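Local coordinates for cellulose-binding protein (Saccharophagus degradans, PDB 2YHG) that probably acts in carbohydrate metabolism, this C-terminal part of a longer cellulose-binding protein joining a nucleoside hydrolase-like domain, which may cleave glycosidic bonds, to a beta-rich domain, at residues Gly380-Tyr385 / Asp411-Leu416. Residues are numbered along the deposited sequence; the frame is centred on the assembly and turned at random.
With MG (magnesium ion), chain E.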
ATOM      1  N   GLY A 380       6.991  14.622  12.962  1.00 10.51           N
ATOM      2  CA  GLY A 380       7.715  15.774  12.434  1.00 11.29           C
ATOM      3  C   GLY A 380       8.443  15.534  11.119  1.00 10.06           C
ATOM      4  O   GLY A 380       8.648  16.442  10.343  1.00 12.13           O
ATOM      5  N   GLU A 381       8.746  14.281  10.818  1.00 10.20           N
ATOM      6  CA  GLU A 381       9.370  13.940   9.537  1.00 10.78           C
ATOM      7  C   GLU A 381       8.426  14.270   8.380  1.00 10.95           C
ATOM      8  O   GLU A 381       8.892  14.474   7.258  1.00 14.07           O
ATOM      9  CB  GLU A 381       9.724  12.460   9.480  1.00 12.94           C
ATOM     10  CG  GLU A 381      10.756  12.025  10.479  1.00 16.00           C
ATOM     11  CD  GLU A 381      10.117  11.369  11.698  1.00 16.82           C
ATOM     12  OE1 GLU A 381       9.087  11.865  12.206  1.00 17.06           O
ATOM     13  OE2 GLU A 381      10.707  10.405  12.199  1.00 17.87           O
ATOM     14  N   ALA A 382       7.122  14.211   8.618  1.00  9.49           N
ATOM     15  CA  ALA A 382       6.133  14.285   7.569  1.00  9.09           C
ATOM     16  C   ALA A 382       5.597  15.699   7.334  1.00  8.87           C
ATOM     17  O   ALA A 382       4.994  15.963   6.296  1.00 11.04           O
ATOM     18  CB  ALA A 382       4.970  13.373   7.894  1.00 10.51           C
ATOM     19  N   ASP A 383       5.788  16.605   8.280  1.00  8.88           N
ATOM     20  CA  ASP A 383       5.128  17.897   8.217  1.00  8.63           C
ATOM     21  C   ASP A 383       6.098  19.021   7.853  1.00  9.10           C
ATOM     22  O   ASP A 383       7.320  18.852   7.842  1.00 10.83           O
ATOM     23  CB  ASP A 383       4.310  18.183   9.493  1.00  8.79           C
ATOM     24  CG  ASP A 383       5.126  18.277  10.751  1.00  9.56           C
ATOM     25  OD1 ASP A 383       6.344  18.487  10.713  1.00 12.49           O
ATOM     26  OD2 ASP A 383       4.507  18.132  11.834  1.00  9.67           O
ATOM     27  N   SER A 384       5.556  20.184   7.505  1.00  8.90           N
ATOM     28  CA  SER A 384       6.400  21.270   7.023  1.00 10.19           C
ATOM     29  C   SER A 384       6.953  22.114   8.146  1.00 10.76           C
ATOM     30  O   SER A 384       7.935  22.829   7.949  1.00 12.04           O
ATOM     31  CB  SER A 384       5.672  22.116   6.018  1.00 11.75           C
ATOM     32  OG  SER A 384       4.570  22.800   6.615  1.00 10.66           O
ATOM     33  N   TYR A 385       6.378  22.043   9.332  1.00 10.83           N
ATOM     34  CA  TYR A 385       6.910  22.770  10.466  1.00 11.15           C
ATOM     35  C   TYR A 385       8.272  22.217  10.793  1.00 12.18           C
ATOM     36  O   TYR A 385       8.460  21.000  10.840  1.00 13.11           O
ATOM     37  CB  TYR A 385       5.954  22.631  11.643  1.00 10.75           C
ATOM     38  CG  TYR A 385       6.409  23.390  12.842  1.00 10.69           C
ATOM     39  CD1 TYR A 385       6.558  24.758  12.779  1.00 10.76           C
ATOM     40  CD2 TYR A 385       6.693  22.751  14.015  1.00 11.00           C
ATOM     41  CE1 TYR A 385       7.026  25.487  13.881  1.00 10.95           C
ATOM     42  CE2 TYR A 385       7.163  23.461  15.131  1.00 11.85           C
ATOM     43  CZ  TYR A 385       7.343  24.824  15.036  1.00 10.98           C
ATOM     44  OH  TYR A 385       7.842  25.525  16.117  1.00 11.64           O
ATOM     45  N   ASP A 411       2.285  23.188   8.373  1.00  8.93           N
ATOM     46  CA  ASP A 411       1.411  22.191   8.964  1.00  8.17           C
ATOM     47  C   ASP A 411       2.148  21.375   9.992  1.00  7.80           C
ATOM     48  O   ASP A 411       3.409  21.318  10.032  1.00  8.95           O
ATOM     49  CB  ASP A 411       0.634  21.332   7.935  1.00  8.75           C
ATOM     50  CG  ASP A 411       1.439  20.332   7.161  1.00  9.54           C
ATOM     51  OD1 ASP A 411       2.670  20.234   7.267  1.00 10.83           O
ATOM     52  OD2 ASP A 411       0.788  19.515   6.460  1.00 10.50           O
ATOM     53  N   ILE A 412       1.362  20.748  10.857  1.00  7.64           N
ATOM     54  CA  ILE A 412       1.837  19.941  11.971  1.00  7.74           C
ATOM     55  C   ILE A 412       1.027  18.648  11.937  1.00  7.93           C
ATOM     56  O   ILE A 412      -0.211  18.693  11.963  1.00  8.51           O
ATOM     57  CB  ILE A 412       1.644  20.666  13.304  1.00  8.34           C
ATOM     58  CG1 ILE A 412       2.590  21.869  13.408  1.00  9.66           C
ATOM     59  CG2 ILE A 412       1.829  19.733  14.490  1.00  9.89           C
ATOM     60  CD1 ILE A 412       2.315  22.813  14.563  1.00 12.16           C
ATOM     61  N   HIS A 413       1.705  17.518  11.847  1.00  7.31           N
ATOM     62  CA  HIS A 413       1.045  16.221  11.805  1.00  7.75           C
ATOM     63  C   HIS A 413       1.125  15.563  13.165  1.00  7.38           C
ATOM     64  O   HIS A 413       2.223  15.300  13.693  1.00  8.74           O
ATOM     65  CB  HIS A 413       1.681  15.315  10.749  1.00  7.60           C
ATOM     66  CG  HIS A 413       1.434  15.742   9.348  1.00  7.20           C
ATOM     67  ND1 HIS A 413       1.491  14.856   8.295  1.00  7.94           N
ATOM     68  CD2 HIS A 413       1.187  16.966   8.823  1.00  7.96           C
ATOM     69  CE1 HIS A 413       1.294  15.545   7.179  1.00  7.98           C
ATOM     70  NE2 HIS A 413       1.116  16.829   7.467  1.00  8.19           N
ATOM     71  N   ILE A 414      -0.041  15.281  13.744  1.00  7.32           N
ATOM     72  CA  ILE A 414      -0.165  14.597  15.014  1.00  7.38           C
ATOM     73  C   ILE A 414      -0.776  13.245  14.770  1.00  8.35           C
ATOM     74  O   ILE A 414      -1.807  13.157  14.111  1.00 11.23           O
ATOM     75  CB  ILE A 414      -1.016  15.407  16.001  1.00  8.20           C
ATOM     76  CG1 ILE A 414      -0.484  16.839  16.169  1.00  8.89           C
ATOM     77  CG2 ILE A 414      -1.126  14.660  17.314  1.00  9.58           C
ATOM     78  CD1 ILE A 414       0.906  16.932  16.771  1.00  9.70           C
ATOM     79  N   LEU A 415      -0.162  12.181  15.264  1.00  7.85           N
ATOM     80  CA  LEU A 415      -0.666  10.844  15.082  1.00  8.04           C
ATOM     81  C   LEU A 415      -1.175  10.218  16.363  1.00  7.84           C
ATOM     82  O   LEU A 415      -0.444  10.139  17.361  1.00  9.41           O
ATOM     83  CB  LEU A 415       0.421   9.955  14.497  1.00  8.46           C
ATOM     84  CG  LEU A 415       0.001   8.528  14.182  1.00  9.45           C
ATOM     85  CD1 LEU A 415      -1.097   8.476  13.124  1.00 10.36           C
ATOM     86  CD2 LEU A 415       1.225   7.680  13.769  1.00 11.10           C
ATOM     87  N   LEU A 416      -2.413   9.735  16.333  1.00  8.15           N
ATOM     88  CA  LEU A 416      -2.905   8.817  17.355  1.00  8.84           C
ATOM     89  C   LEU A 416      -2.578   7.400  16.897  1.00  8.68           C
ATOM     90  O   LEU A 416      -2.990   6.978  15.816  1.00  8.88           O
ATOM     91  CB  LEU A 416      -4.417   8.923  17.499  1.00  9.34           C
ATOM     92  CG  LEU A 416      -5.050   7.876  18.419  1.00  9.74           C
ATOM     93  CD1 LEU A 416      -4.613   8.042  19.861  1.00 12.67           C
ATOM     94  CD2 LEU A 416      -6.579   7.885  18.240  1.00 11.47           C
TER
HETATM   95 MG    MG E1937       8.475  18.776  10.267  1.00 14.38          MG
HETATM   96  O   HOH W   1      10.546  18.990   9.232  1.00 18.16           O
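The magnesium-binding loop that follows strand 372-378 in the C-terminal beta domain is tied to the start of strand 411-420 chiefly through Asp383 and Asp411, and it illustrates how a carboxylate can serve a metal and a backbone at once. Asp383 OD1 binds the magnesium at 2.2 Å, while its other oxygen, OD2, accepts the backbone N-H of His413 through the anti lone pair (2.9 Å, 164°). That same OD2 also takes a hydrogen bond from His378 NE2, so the carboxylate is fixed at both oxygens. With CG between its backbone N and carbonyl carbon (chi1 63°), the carboxylate lies between the ion and the strand.

Asp411 answers from the strand. Its OD1 receives the N-H of Ser384 almost along the C-O axis (2.9 Å), and the hydroxyl OG of Ser384 in return accepts the Asp411 N-H at 2.9 Å. The backbone O of Asp411 accepts the Tyr385 N-H, which comes in the carbonyl plane, at 3.1 Å. Asp411 OD2 holds the imidazole: His413 NE2 donates to it within the ring plane, though from above the carboxylate plane. One face of the ring is approached by Ala382 O and Asp383 CA, and Asp383 CB lies 3.4 Å from His413 CD2; His413 ND1 is hydrogen-bonded to Arg431 NH1. Tyr385 CB lies 3.9 Å from Ile412 CG1, the two side chains pointing the same way, and the phenol OH reaches Asn406.

Gly380 O, Tyr385 O and a water also bind the ion, completing a magnesium-bound loop that leaves the edge strand 372-378 and is pinned to the start of its antiparallel neighbour, strand 411-420.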